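PDB 2QEN: walker-Type ATPase from Pyrococcus abyssi, which is of unknown function but binds ADP and magnesium at a Walker-type nucleotide site, and so probably binds and hydrolyses ATP. Local coordinates for residues E25-N30 against G196-K201; R214-V219 against E248-G253; R289-G294 against S299-Y304. The protein carries 1 engineered substitution. One frame throughout, in Å; residues are numbered along the deposited sequence.

Contact 1 (E25-N30 against G196-K201); sequences EESLEN and GEVLVK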
ATOM      1  N   GLU A  25     -10.470  -7.329 -10.925  1.00 28.59           N
ATOM      2  CA  GLU A  25     -10.709  -7.819 -12.293  1.00 29.73           C
ATOM      3  C   GLU A  25     -11.734  -6.965 -13.015  1.00 29.38           C
ATOM      4  O   GLU A  25     -11.526  -6.600 -14.178  1.00 29.44           O
ATOM      5  CB  GLU A  25     -11.218  -9.268 -12.293  1.00 29.54           C
ATOM      6  CG  GLU A  25     -10.145 -10.313 -12.035  1.00 32.15           C
ATOM      7  CD  GLU A  25     -10.618 -11.747 -12.250  1.00 32.75           C
ATOM      8  OE1 GLU A  25     -11.689 -11.962 -12.873  1.00 36.39           O
ATOM      9  OE2 GLU A  25      -9.905 -12.667 -11.787  1.00 35.99           O
ATOM     10  N   GLU A  26     -12.838  -6.670 -12.325  1.00 28.89           N
ATOM     11  CA  GLU A  26     -13.911  -5.832 -12.854  1.00 29.19           C
ATOM     12  C   GLU A  26     -13.414  -4.424 -13.203  1.00 28.49           C
ATOM     13  O   GLU A  26     -13.751  -3.884 -14.252  1.00 28.01           O
ATOM     14  CB  GLU A  26     -15.097  -5.779 -11.878  1.00 28.93           C
ATOM     15  CG  GLU A  26     -15.873  -7.100 -11.760  1.00 30.79           C
ATOM     16  CD  GLU A  26     -17.039  -7.072 -10.742  1.00 31.00           C
ATOM     17  OE1 GLU A  26     -17.082  -6.165  -9.884  1.00 32.25           O
ATOM     18  OE2 GLU A  26     -17.914  -7.972 -10.804  1.00 32.14           O
ATOM     19  N   SER A  27     -12.584  -3.849 -12.339  1.00 28.20           N
ATOM     20  CA  SER A  27     -12.071  -2.510 -12.583  1.00 28.38           C
ATOM     21  C   SER A  27     -11.171  -2.442 -13.819  1.00 28.61           C
ATOM     22  O   SER A  27     -11.272  -1.509 -14.625  1.00 28.01           O
ATOM     23  CB  SER A  27     -11.336  -1.971 -11.361  1.00 27.78           C
ATOM     24  OG  SER A  27     -10.987  -0.621 -11.593  1.00 27.33           O
ATOM     25  N   LEU A  28     -10.293  -3.433 -13.957  1.00 29.51           N
ATOM     26  CA  LEU A  28      -9.465  -3.560 -15.158  1.00 30.26           C
ATOM     27  C   LEU A  28     -10.311  -3.648 -16.430  1.00 30.43           C
ATOM     28  O   LEU A  28     -10.013  -2.961 -17.414  1.00 30.24           O
ATOM     29  CB  LEU A  28      -8.494  -4.730 -15.044  1.00 30.12           C
ATOM     30  CG  LEU A  28      -7.115  -4.327 -14.516  1.00 31.28           C
ATOM     31  CD1 LEU A  28      -7.108  -4.110 -12.999  1.00 31.43           C
ATOM     32  CD2 LEU A  28      -6.073  -5.349 -14.919  1.00 30.37           C
ATOM     33  N   GLU A  29     -11.386  -4.442 -16.385  1.00 31.06           N
ATOM     34  CA  GLU A  29     -12.347  -4.543 -17.498  1.00 31.69           C
ATOM     35  C   GLU A  29     -12.980  -3.213 -17.875  1.00 31.45           C
ATOM     36  O   GLU A  29     -13.292  -2.985 -19.039  1.00 31.32           O
ATOM     37  CB  GLU A  29     -13.474  -5.527 -17.177  1.00 32.28           C
ATOM     38  CG  GLU A  29     -13.052  -6.981 -17.193  1.00 35.13           C
ATOM     39  CD  GLU A  29     -14.056  -7.913 -16.536  1.00 38.80           C
ATOM     40  OE1 GLU A  29     -15.261  -7.559 -16.455  1.00 39.92           O
ATOM     41  OE2 GLU A  29     -13.629  -9.011 -16.102  1.00 39.75           O
ATOM     42  N   ASN A  30     -13.173  -2.339 -16.890  1.00 31.53           N
ATOM     43  CA  ASN A  30     -13.944  -1.111 -17.106  1.00 31.75           C
ATOM     44  C   ASN A  30     -13.132   0.167 -17.379  1.00 31.69           C
ATOM     45  O   ASN A  30     -13.637   1.084 -18.015  1.00 31.76           O
ATOM     46  CB  ASN A  30     -14.917  -0.896 -15.938  1.00 31.86           C
ATOM     47  CG  ASN A  30     -16.039  -1.933 -15.904  1.00 32.00           C
ATOM     48  OD1 ASN A  30     -16.373  -2.540 -16.917  1.00 32.01           O
ATOM     49  ND2 ASN A  30     -16.625  -2.128 -14.731  1.00 32.47           N
ATOM     50  N   GLY A 196     -10.770   3.474 -12.033  1.00 31.83           N
ATOM     51  CA  GLY A 196     -11.492   2.600 -11.115  1.00 31.65           C
ATOM     52  C   GLY A 196     -10.854   2.663  -9.735  1.00 31.63           C
ATOM     53  O   GLY A 196      -9.695   3.071  -9.593  1.00 31.38           O
ATOM     54  N   GLU A 197     -11.611   2.285  -8.714  1.00 31.75           N
ATOM     55  CA  GLU A 197     -11.110   2.285  -7.346  1.00 32.45           C
ATOM     56  C   GLU A 197     -11.513   0.999  -6.676  1.00 31.99           C
ATOM     57  O   GLU A 197     -12.704   0.675  -6.582  1.00 31.59           O
ATOM     58  CB  GLU A 197     -11.643   3.471  -6.533  1.00 32.18           C
ATOM     59  CG  GLU A 197     -11.029   4.813  -6.923  1.00 34.40           C
ATOM     60  CD  GLU A 197     -11.395   5.948  -5.981  1.00 34.42           C
ATOM     61  OE1 GLU A 197     -12.060   5.713  -4.941  1.00 38.12           O
ATOM     62  OE2 GLU A 197     -11.011   7.094  -6.287  1.00 37.93           O
ATOM     63  N   VAL A 198     -10.499   0.269  -6.223  1.00 31.84           N
ATOM     64  CA  VAL A 198     -10.695  -0.942  -5.453  1.00 31.72           C
ATOM     65  C   VAL A 198     -10.146  -0.720  -4.036  1.00 32.03           C
ATOM     66  O   VAL A 198      -8.955  -0.421  -3.847  1.00 32.67           O
ATOM     67  CB  VAL A 198     -10.077  -2.168  -6.179  1.00 32.09           C
ATOM     68  CG1 VAL A 198     -10.222  -3.440  -5.331  1.00 31.19           C
ATOM     69  CG2 VAL A 198     -10.751  -2.342  -7.554  1.00 30.61           C
ATOM     70  N   LEU A 199     -11.050  -0.829  -3.066  1.00 31.29           N
ATOM     71  CA  LEU A 199     -10.806  -0.560  -1.663  1.00 31.14           C
ATOM     72  C   LEU A 199     -10.553  -1.854  -0.901  1.00 31.05           C
ATOM     73  O   LEU A 199     -11.382  -2.772  -0.947  1.00 30.78           O
ATOM     74  CB  LEU A 199     -12.027   0.132  -1.056  1.00 31.29           C
ATOM     75  CG  LEU A 199     -12.308   1.638  -1.230  1.00 31.35           C
ATOM     76  CD1 LEU A 199     -11.820   2.223  -2.529  1.00 29.34           C
ATOM     77  CD2 LEU A 199     -13.799   1.931  -1.027  1.00 30.92           C
ATOM     78  N   VAL A 200      -9.408  -1.912  -0.213  1.00 30.63           N
ATOM     79  CA  VAL A 200      -9.038  -3.048   0.635  1.00 30.22           C
ATOM     80  C   VAL A 200      -9.101  -2.621   2.102  1.00 30.34           C
ATOM     81  O   VAL A 200      -8.296  -1.809   2.566  1.00 30.16           O
ATOM     82  CB  VAL A 200      -7.629  -3.642   0.287  1.00 30.05           C
ATOM     83  CG1 VAL A 200      -7.357  -4.887   1.112  1.00 29.44           C
ATOM     84  CG2 VAL A 200      -7.504  -3.959  -1.203  1.00 29.19           C
ATOM     85  N   LYS A 201     -10.063  -3.200   2.818  1.00 30.41           N
ATOM     86  CA  LYS A 201     -10.355  -2.872   4.203  1.00 29.99           C
ATOM     87  C   LYS A 201      -9.883  -3.992   5.123  1.00 29.45           C
ATOM     88  O   LYS A 201      -9.706  -5.124   4.659  1.00 28.90           O
ATOM     89  CB  LYS A 201     -11.868  -2.707   4.370  1.00 30.68           C
ATOM     90  CG  LYS A 201     -12.540  -1.761   3.375  1.00 33.74           C
ATOM     91  CD  LYS A 201     -12.115  -0.307   3.603  1.00 38.85           C
ATOM     92  CE  LYS A 201     -13.152   0.671   3.055  1.00 42.28           C
ATOM     93  NZ  LYS A 201     -12.615   2.065   3.042  1.00 44.57           N
TER

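Contact 2 (R214-V219 against E248-G253); sequences RGFREV and EYLRNG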
ATOM      1  N   ARG A 214      -7.472 -20.837  10.914  1.00 29.54           N
ATOM      2  CA  ARG A 214      -6.807 -21.530   9.804  1.00 30.46           C
ATOM      3  C   ARG A 214      -5.293 -21.645  10.043  1.00 30.33           C
ATOM      4  O   ARG A 214      -4.721 -22.730   9.891  1.00 30.64           O
ATOM      5  CB  ARG A 214      -7.102 -20.843   8.457  1.00 30.20           C
ATOM      6  CG  ARG A 214      -6.627 -21.624   7.248  1.00 31.28           C
ATOM      7  CD  ARG A 214      -7.003 -20.951   5.924  1.00 32.54           C
ATOM      8  NE  ARG A 214      -8.253 -21.460   5.343  1.00 36.81           N
ATOM      9  CZ  ARG A 214      -8.770 -21.040   4.185  1.00 38.67           C
ATOM     10  NH1 ARG A 214      -8.148 -20.100   3.480  1.00 40.37           N
ATOM     11  NH2 ARG A 214      -9.907 -21.558   3.723  1.00 38.83           N
ATOM     12  N   GLY A 215      -4.662 -20.536  10.439  1.00 30.09           N
ATOM     13  CA  GLY A 215      -3.229 -20.506  10.742  1.00 29.75           C
ATOM     14  C   GLY A 215      -2.754 -21.564  11.732  1.00 29.74           C
ATOM     15  O   GLY A 215      -1.708 -22.174  11.534  1.00 29.99           O
ATOM     16  N   PHE A 216      -3.521 -21.775  12.799  1.00 29.76           N
ATOM     17  CA  PHE A 216      -3.200 -22.776  13.817  1.00 29.95           C
ATOM     18  C   PHE A 216      -3.561 -24.195  13.363  1.00 30.90           C
ATOM     19  O   PHE A 216      -2.852 -25.153  13.676  1.00 30.98           O
ATOM     20  CB  PHE A 216      -3.874 -22.427  15.146  1.00 28.86           C
ATOM     21  CG  PHE A 216      -3.332 -21.173  15.789  1.00 28.09           C
ATOM     22  CD1 PHE A 216      -2.006 -21.111  16.224  1.00 26.26           C
ATOM     23  CD2 PHE A 216      -4.146 -20.050  15.964  1.00 26.52           C
ATOM     24  CE1 PHE A 216      -1.492 -19.945  16.814  1.00 25.26           C
ATOM     25  CE2 PHE A 216      -3.635 -18.881  16.552  1.00 26.20           C
ATOM     26  CZ  PHE A 216      -2.310 -18.838  16.982  1.00 26.16           C
ATOM     27  N   ARG A 217      -4.650 -24.312  12.607  1.00 31.92           N
ATOM     28  CA  ARG A 217      -5.076 -25.578  12.017  1.00 33.55           C
ATOM     29  C   ARG A 217      -3.983 -26.193  11.136  1.00 33.80           C
ATOM     30  O   ARG A 217      -3.728 -27.403  11.210  1.00 34.10           O
ATOM     31  CB  ARG A 217      -6.363 -25.375  11.212  1.00 33.10           C
ATOM     32  CG  ARG A 217      -7.143 -26.647  10.953  1.00 35.44           C
ATOM     33  CD  ARG A 217      -8.491 -26.372  10.281  1.00 35.71           C
ATOM     34  NE  ARG A 217      -9.525 -25.955  11.239  1.00 39.35           N
ATOM     35  CZ  ARG A 217     -10.066 -24.737  11.296  1.00 39.66           C
ATOM     36  NH1 ARG A 217      -9.690 -23.780  10.443  1.00 37.67           N
ATOM     37  NH2 ARG A 217     -11.001 -24.484  12.206  1.00 39.60           N
ATOM     38  N   GLU A 218      -3.339 -25.354  10.318  1.00 34.32           N
ATOM     39  CA  GLU A 218      -2.276 -25.779   9.393  1.00 34.54           C
ATOM     40  C   GLU A 218      -1.090 -26.470  10.078  1.00 34.85           C
ATOM     41  O   GLU A 218      -0.371 -27.228   9.438  1.00 35.32           O
ATOM     42  CB  GLU A 218      -1.776 -24.595   8.538  1.00 34.47           C
ATOM     43  CG  GLU A 218      -2.789 -24.061   7.523  1.00 34.31           C
ATOM     44  CD  GLU A 218      -2.305 -22.818   6.772  1.00 34.80           C
ATOM     45  OE1 GLU A 218      -1.364 -22.142   7.248  1.00 35.13           O
ATOM     46  OE2 GLU A 218      -2.874 -22.511   5.698  1.00 35.57           O
ATOM     47  N   VAL A 219      -0.882 -26.204  11.366  1.00 35.38           N
ATOM     48  CA  VAL A 219       0.169 -26.890  12.138  1.00 35.93           C
ATOM     49  C   VAL A 219      -0.400 -27.784  13.246  1.00 36.05           C
ATOM     50  O   VAL A 219       0.275 -28.046  14.249  1.00 36.17           O
ATOM     51  CB  VAL A 219       1.213 -25.895  12.741  1.00 35.98           C
ATOM     52  CG1 VAL A 219       2.025 -25.205  11.626  1.00 36.38           C
ATOM     53  CG2 VAL A 219       0.536 -24.872  13.643  1.00 35.52           C
ATOM     54  N   GLU A 248       4.507 -15.565  16.267  1.00 28.75           N
ATOM     55  CA  GLU A 248       4.989 -15.468  17.666  1.00 28.41           C
ATOM     56  C   GLU A 248       4.357 -16.511  18.581  1.00 28.06           C
ATOM     57  O   GLU A 248       5.011 -17.025  19.476  1.00 28.47           O
ATOM     58  CB  GLU A 248       4.783 -14.054  18.233  1.00 28.70           C
ATOM     59  CG  GLU A 248       5.700 -12.978  17.631  1.00 30.59           C
ATOM     60  CD  GLU A 248       7.180 -13.364  17.696  1.00 36.18           C
ATOM     61  OE1 GLU A 248       7.563 -14.097  18.630  1.00 36.69           O
ATOM     62  OE2 GLU A 248       7.967 -12.949  16.808  1.00 39.45           O
ATOM     63  N   TYR A 249       3.097 -16.854  18.322  1.00 27.74           N
ATOM     64  CA  TYR A 249       2.427 -17.892  19.089  1.00 27.59           C
ATOM     65  C   TYR A 249       3.024 -19.266  18.837  1.00 27.35           C
ATOM     66  O   TYR A 249       3.218 -20.017  19.784  1.00 27.11           O
ATOM     67  CB  TYR A 249       0.898 -17.888  18.855  1.00 27.75           C
ATOM     68  CG  TYR A 249       0.116 -18.585  19.964  1.00 27.87           C
ATOM     69  CD1 TYR A 249       0.105 -19.984  20.071  1.00 29.39           C
ATOM     70  CD2 TYR A 249      -0.623 -17.857  20.887  1.00 27.93           C
ATOM     71  CE1 TYR A 249      -0.610 -20.638  21.093  1.00 28.38           C
ATOM     72  CE2 TYR A 249      -1.350 -18.496  21.898  1.00 28.86           C
ATOM     73  CZ  TYR A 249      -1.336 -19.889  21.991  1.00 28.35           C
ATOM     74  OH  TYR A 249      -2.039 -20.521  22.995  1.00 28.40           O
ATOM     75  N   LEU A 250       3.329 -19.580  17.572  1.00 27.37           N
ATOM     76  CA  LEU A 250       3.972 -20.850  17.198  1.00 27.13           C
ATOM     77  C   LEU A 250       5.369 -20.991  17.820  1.00 26.87           C
ATOM     78  O   LEU A 250       5.800 -22.086  18.180  1.00 27.18           O
ATOM     79  CB  LEU A 250       4.098 -20.956  15.666  1.00 27.49           C
ATOM     80  CG  LEU A 250       2.826 -21.135  14.823  1.00 28.01           C
ATOM     81  CD1 LEU A 250       3.181 -21.588  13.405  1.00 27.66           C
ATOM     82  CD2 LEU A 250       1.869 -22.118  15.452  1.00 28.52           C
ATOM     83  N   ARG A 251       6.067 -19.869  17.933  1.00 26.14           N
ATOM     84  CA  ARG A 251       7.396 -19.838  18.499  1.00 25.91           C
ATOM     85  C   ARG A 251       7.411 -19.848  20.044  1.00 25.96           C
ATOM     86  O   ARG A 251       8.364 -20.316  20.641  1.00 24.97           O
ATOM     87  CB  ARG A 251       8.127 -18.616  17.940  1.00 25.79           C
ATOM     88  CG  ARG A 251       8.492 -18.805  16.473  1.00 25.98           C
ATOM     89  CD  ARG A 251       9.039 -17.550  15.844  1.00 27.66           C
ATOM     90  NE  ARG A 251       9.573 -17.880  14.530  1.00 31.11           N
ATOM     91  CZ  ARG A 251      10.269 -17.054  13.759  1.00 32.26           C
ATOM     92  NH1 ARG A 251      10.520 -15.823  14.151  1.00 32.35           N
ATOM     93  NH2 ARG A 251      10.720 -17.481  12.590  1.00 34.84           N
ATOM     94  N   ASN A 252       6.347 -19.329  20.665  1.00 25.92           N
ATOM     95  CA  ASN A 252       6.330 -19.078  22.105  1.00 26.45           C
ATOM     96  C   ASN A 252       5.309 -19.877  22.908  1.00 26.55           C
ATOM     97  O   ASN A 252       5.496 -20.058  24.108  1.00 26.52           O
ATOM     98  CB  ASN A 252       6.139 -17.580  22.362  1.00 26.24           C
ATOM     99  CG  ASN A 252       7.349 -16.785  21.960  1.00 26.71           C
ATOM    100  OD1 ASN A 252       8.315 -16.719  22.709  1.00 24.99           O
ATOM    101  ND2 ASN A 252       7.327 -16.214  20.743  1.00 25.13           N
ATOM    102  N   GLY A 253       4.221 -20.308  22.256  1.00 26.96           N
ATOM    103  CA  GLY A 253       3.274 -21.273  22.848  1.00 27.11           C
ATOM    104  C   GLY A 253       2.349 -20.716  23.915  1.00 27.53           C
ATOM    105  O   GLY A 253       1.699 -21.474  24.641  1.00 27.21           O
TER

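Contact 3 (R289-G294 against S299-Y304); sequences RAIALG and SLIRDY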
ATOM      1  N   ARG A 289      -0.267  10.981  19.354  1.00 27.95           N
ATOM      2  CA  ARG A 289      -0.332  10.500  20.731  1.00 28.12           C
ATOM      3  C   ARG A 289      -1.581  10.997  21.475  1.00 27.40           C
ATOM      4  O   ARG A 289      -2.270  10.203  22.124  1.00 27.21           O
ATOM      5  CB  ARG A 289       0.944  10.816  21.489  1.00 28.88           C
ATOM      6  CG  ARG A 289       1.067  10.024  22.770  1.00 31.33           C
ATOM      7  CD  ARG A 289       2.477  10.046  23.313  1.00 35.71           C
ATOM      8  NE  ARG A 289       3.344   9.059  22.668  1.00 38.73           N
ATOM      9  CZ  ARG A 289       4.391   9.359  21.903  1.00 39.90           C
ATOM     10  NH1 ARG A 289       4.708  10.625  21.667  1.00 39.92           N
ATOM     11  NH2 ARG A 289       5.123   8.387  21.376  1.00 40.93           N
ATOM     12  N   ALA A 290      -1.889  12.288  21.346  1.00 26.24           N
ATOM     13  CA  ALA A 290      -3.096  12.866  21.921  1.00 25.79           C
ATOM     14  C   ALA A 290      -4.368  12.079  21.544  1.00 25.50           C
ATOM     15  O   ALA A 290      -5.141  11.698  22.418  1.00 25.52           O
ATOM     16  CB  ALA A 290      -3.230  14.371  21.508  1.00 25.81           C
ATOM     17  N   ILE A 291      -4.576  11.863  20.245  1.00 25.12           N
ATOM     18  CA  ILE A 291      -5.713  11.089  19.717  1.00 25.34           C
ATOM     19  C   ILE A 291      -5.764   9.673  20.301  1.00 25.51           C
ATOM     20  O   ILE A 291      -6.805   9.252  20.804  1.00 26.09           O
ATOM     21  CB  ILE A 291      -5.720  11.059  18.157  1.00 25.59           C
ATOM     22  CG1 ILE A 291      -5.892  12.486  17.613  1.00 25.75           C
ATOM     23  CG2 ILE A 291      -6.822  10.097  17.591  1.00 23.69           C
ATOM     24  CD1 ILE A 291      -5.673  12.642  16.118  1.00 25.93           C
ATOM     25  N   ALA A 292      -4.631   8.970  20.267  1.00 25.25           N
ATOM     26  CA  ALA A 292      -4.492   7.656  20.887  1.00 25.52           C
ATOM     27  C   ALA A 292      -4.887   7.624  22.366  1.00 25.85           C
ATOM     28  O   ALA A 292      -5.369   6.589  22.858  1.00 26.61           O
ATOM     29  CB  ALA A 292      -3.034   7.121  20.704  1.00 25.27           C
ATOM     30  N   LEU A 293      -4.660   8.733  23.079  1.00 25.60           N
ATOM     31  CA  LEU A 293      -5.015   8.830  24.505  1.00 26.32           C
ATOM     32  C   LEU A 293      -6.471   9.284  24.751  1.00 26.14           C
ATOM     33  O   LEU A 293      -6.862   9.496  25.892  1.00 26.11           O
ATOM     34  CB  LEU A 293      -4.041   9.759  25.269  1.00 26.48           C
ATOM     35  CG  LEU A 293      -2.549   9.393  25.374  1.00 28.29           C
ATOM     36  CD1 LEU A 293      -1.768  10.595  25.875  1.00 30.71           C
ATOM     37  CD2 LEU A 293      -2.319   8.230  26.309  1.00 28.61           C
ATOM     38  N   GLY A 294      -7.251   9.455  23.680  1.00 26.25           N
ATOM     39  CA  GLY A 294      -8.643   9.876  23.795  1.00 25.97           C
ATOM     40  C   GLY A 294      -8.921  11.360  23.651  1.00 25.57           C
ATOM     41  O   GLY A 294     -10.051  11.795  23.834  1.00 26.06           O
ATOM     42  N   SER A 299     -10.988  20.687  19.883  1.00 25.37           N
ATOM     43  CA  SER A 299     -10.658  21.439  21.109  1.00 25.10           C
ATOM     44  C   SER A 299      -9.941  20.572  22.134  1.00 24.57           C
ATOM     45  O   SER A 299      -9.119  21.075  22.895  1.00 25.28           O
ATOM     46  CB  SER A 299     -11.909  22.055  21.745  1.00 24.30           C
ATOM     47  OG  SER A 299     -12.813  21.031  22.114  1.00 23.68           O
ATOM     48  N   LEU A 300     -10.256  19.282  22.167  1.00 24.55           N
ATOM     49  CA  LEU A 300      -9.582  18.355  23.087  1.00 24.82           C
ATOM     50  C   LEU A 300      -8.085  18.277  22.770  1.00 24.71           C
ATOM     51  O   LEU A 300      -7.255  18.356  23.677  1.00 23.88           O
ATOM     52  CB  LEU A 300     -10.217  16.960  23.062  1.00 23.88           C
ATOM     53  CG  LEU A 300     -11.630  16.779  23.638  1.00 25.63           C
ATOM     54  CD1 LEU A 300     -12.155  15.344  23.377  1.00 22.47           C
ATOM     55  CD2 LEU A 300     -11.740  17.135  25.134  1.00 23.48           C
ATOM     56  N   ILE A 301      -7.773  18.168  21.475  1.00 25.73           N
ATOM     57  CA  ILE A 301      -6.404  18.090  20.957  1.00 27.19           C
ATOM     58  C   ILE A 301      -5.650  19.382  21.225  1.00 27.68           C
ATOM     59  O   ILE A 301      -4.533  19.371  21.736  1.00 27.47           O
ATOM     60  CB  ILE A 301      -6.366  17.804  19.416  1.00 27.61           C
ATOM     61  CG1 ILE A 301      -6.805  16.370  19.112  1.00 27.76           C
ATOM     62  CG2 ILE A 301      -4.946  18.054  18.858  1.00 28.14           C
ATOM     63  CD1 ILE A 301      -7.146  16.131  17.655  1.00 27.83           C
ATOM     64  N   ARG A 302      -6.293  20.489  20.885  1.00 28.18           N
ATOM     65  CA  ARG A 302      -5.718  21.804  20.985  1.00 28.85           C
ATOM     66  C   ARG A 302      -5.354  22.188  22.426  1.00 28.62           C
ATOM     67  O   ARG A 302      -4.232  22.666  22.676  1.00 28.65           O
ATOM     68  CB  ARG A 302      -6.722  22.787  20.392  1.00 29.98           C
ATOM     69  CG  ARG A 302      -6.261  24.206  20.176  1.00 33.23           C
ATOM     70  CD  ARG A 302      -7.503  25.068  19.888  1.00 38.99           C
ATOM     71  NE  ARG A 302      -8.326  25.205  21.094  1.00 40.41           N
ATOM     72  CZ  ARG A 302      -9.657  25.278  21.128  1.00 41.55           C
ATOM     73  NH1 ARG A 302     -10.379  25.227  20.014  1.00 41.15           N
ATOM     74  NH2 ARG A 302     -10.266  25.396  22.302  1.00 42.79           N
ATOM     75  N   ASP A 303      -6.288  21.994  23.364  1.00 27.23           N
ATOM     76  CA  ASP A 303      -6.022  22.287  24.778  1.00 26.45           C
ATOM     77  C   ASP A 303      -4.953  21.355  25.363  1.00 25.53           C
ATOM     78  O   ASP A 303      -4.138  21.781  26.164  1.00 23.89           O
ATOM     79  CB  ASP A 303      -7.287  22.147  25.634  1.00 26.41           C
ATOM     80  CG  ASP A 303      -8.387  23.163  25.280  1.00 28.62           C
ATOM     81  OD1 ASP A 303      -8.135  24.176  24.556  1.00 29.20           O
ATOM     82  OD2 ASP A 303      -9.524  22.922  25.756  1.00 26.52           O
ATOM     83  N   TYR A 304      -4.986  20.082  24.974  1.00 25.56           N
ATOM     84  CA  TYR A 304      -4.061  19.082  25.530  1.00 26.14           C
ATOM     85  C   TYR A 304      -2.619  19.474  25.226  1.00 26.17           C
ATOM     86  O   TYR A 304      -1.771  19.546  26.128  1.00 25.75           O
ATOM     87  CB  TYR A 304      -4.360  17.684  24.981  1.00 26.56           C
ATOM     88  CG  TYR A 304      -3.434  16.603  25.521  1.00 27.42           C
ATOM     89  CD1 TYR A 304      -3.462  16.238  26.879  1.00 27.51           C
ATOM     90  CD2 TYR A 304      -2.529  15.958  24.677  1.00 27.52           C
ATOM     91  CE1 TYR A 304      -2.605  15.253  27.373  1.00 29.00           C
ATOM     92  CE2 TYR A 304      -1.672  14.969  25.151  1.00 27.13           C
ATOM     93  CZ  TYR A 304      -1.726  14.611  26.491  1.00 28.04           C
ATOM     94  OH  TYR A 304      -0.874  13.642  26.961  1.00 28.10           O
TER

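Contact 1 (E25-N30 against G196-K201)
Gly196, at the start of strand 196-199, has the side chain of Ser27 from helix 18-30 set against it; the strand is an edge strand of the parallel sheet. Ser27 OG sits 3.3 Å from Gly196 CA, and a methyl group on that carbon would collide with it. With OG anti to the serine nitrogen (chi1 -174°), the hydroxyl is brought up to the glycine, and Ser27 OG and Thr34 OG1, on the neighbouring strand 33-37, are hydrogen-bonded. Gly196 pairs by backbone bonds with Leu33 and Leu35 of that strand. Glu197 only brushes the contact, its amide N lying 4.1 Å from Ser27 OG, and its side chain starts away from the helix. At Val198 the side chain returns toward the helix, and its CG2 methyl, the branch beside the backbone N, meets Ser27 CB at 3.9 Å. The local axes approach to 8.2 Å and run nearly antiparallel, at 174°. Such a helix packed antiparallel to a strand of a parallel sheet suits an alpha/beta P-loop fold; strand 33-37 leads into the loop of the ADP-binding residues Gly43 and Lys44, and the Val198 side chain is about 8 Å from that of Lys44. The chemistry implies a small, buried joint: the serine methylene gives the apolar touch, its hydroxyl is satisfied by Thr34, and glycine allows the close approach.

Contact 2 (R214-V219 against E248-G253)
Phe216 and Leu250 bury nearly equal areas here, and the leucine's CD2 methyl meets two side chains: it touches Val219 CG2 tip to tip at 3.6 Å and lies 4.1 Å from Phe216 CD1. Phe216 also drives the outer part of its ring at Tyr249, forming a T-shaped (edge-to-face) pair in which the phenylalanine supplies the edge and the tyrosine the face. The ring centroids are 5.2 Å apart and the planes stand at 72°. Phe216 CE1 makes the nearest approach, 3.6 Å from Tyr249 CD1, while Tyr249 CB lies at the Phe216 edge, in the plane of that ring. A chi1 of -160° carries the Tyr249 ring toward Phe216. Phe3, near the N-terminus, makes a second edge-to-face pair with Phe216. An alanine in place of Phe216 would lose the ring and is likely to leave the Tyr249 face without its edge partner and a gap beside Leu250 CD2. The contact thus joins the end of helix 205-217 and the residues just after it to the end of helix 239-252 through apolar and aromatic surfaces, with no hydrogen bond between the two segments; the bond of Tyr249 OH to Glu227 OE1 probably helps fix the tyrosine ring.

Contact 3 (R289-G294 against S299-Y304)
Ala290 and Tyr304 meet where helices 282-292 and 298-307, of what is probably a winged helix-turn-helix domain, pack across a short turn. The small alanine makes a shallow place on the first helix, and the tyrosine ring fills it: Ala290 CB touches Tyr304 CD2 at 3.6 Å. A fully extended first torsion (chi1 180°) swings the ring out across toward the first helix, beyond the alanine to Leu293, whose side chain crosses it at about a right angle. The ring also stacks with Tyr295 of the turn. Deeper in, Ile291 and Ile301 bring their long branches together, Ile291 CG1 lying 3.9 Å from Ile301 CD1, and both also rest on Tyr337 of strand 336-339, part of a hairpin consistent with the wing. Gly294 ends the first helix in a Schellman motif: its N bonds to Ile291 O at 2.9 Å, and its positive phi (95°) would press a side chain against the preceding carbonyl oxygen. Leu300 CD1 lies 4.2 Å from Gly294 O. Farther out on the tyrosine, the Leu293 CD1 methyl lies 3.4 Å from Tyr304 OH.

Overall arrangement
The three contacts follow one another along the chain and touch nowhere: centres of contacts 1 and 2 are 33 Å apart, of 1 and 3 about 36 Å, of 2 and 3 about 38 Å. Contact 1 belongs to the parallel sheet of the P-loop ATPase core, whose strand order 2-3-4-1-5 fits the ASCE class. Strand 196-199 is followed by helix 205-217, which carries the chain into the helical region of contact 2, where the Leu250 side chain lies about 13 Å from the bound ADP. Helix 255-280 then leads to contact 3 in the probable winged-helix domain, remote from the nucleotide. Each contact thus lies within a different part of the chain, and none bridges two of them.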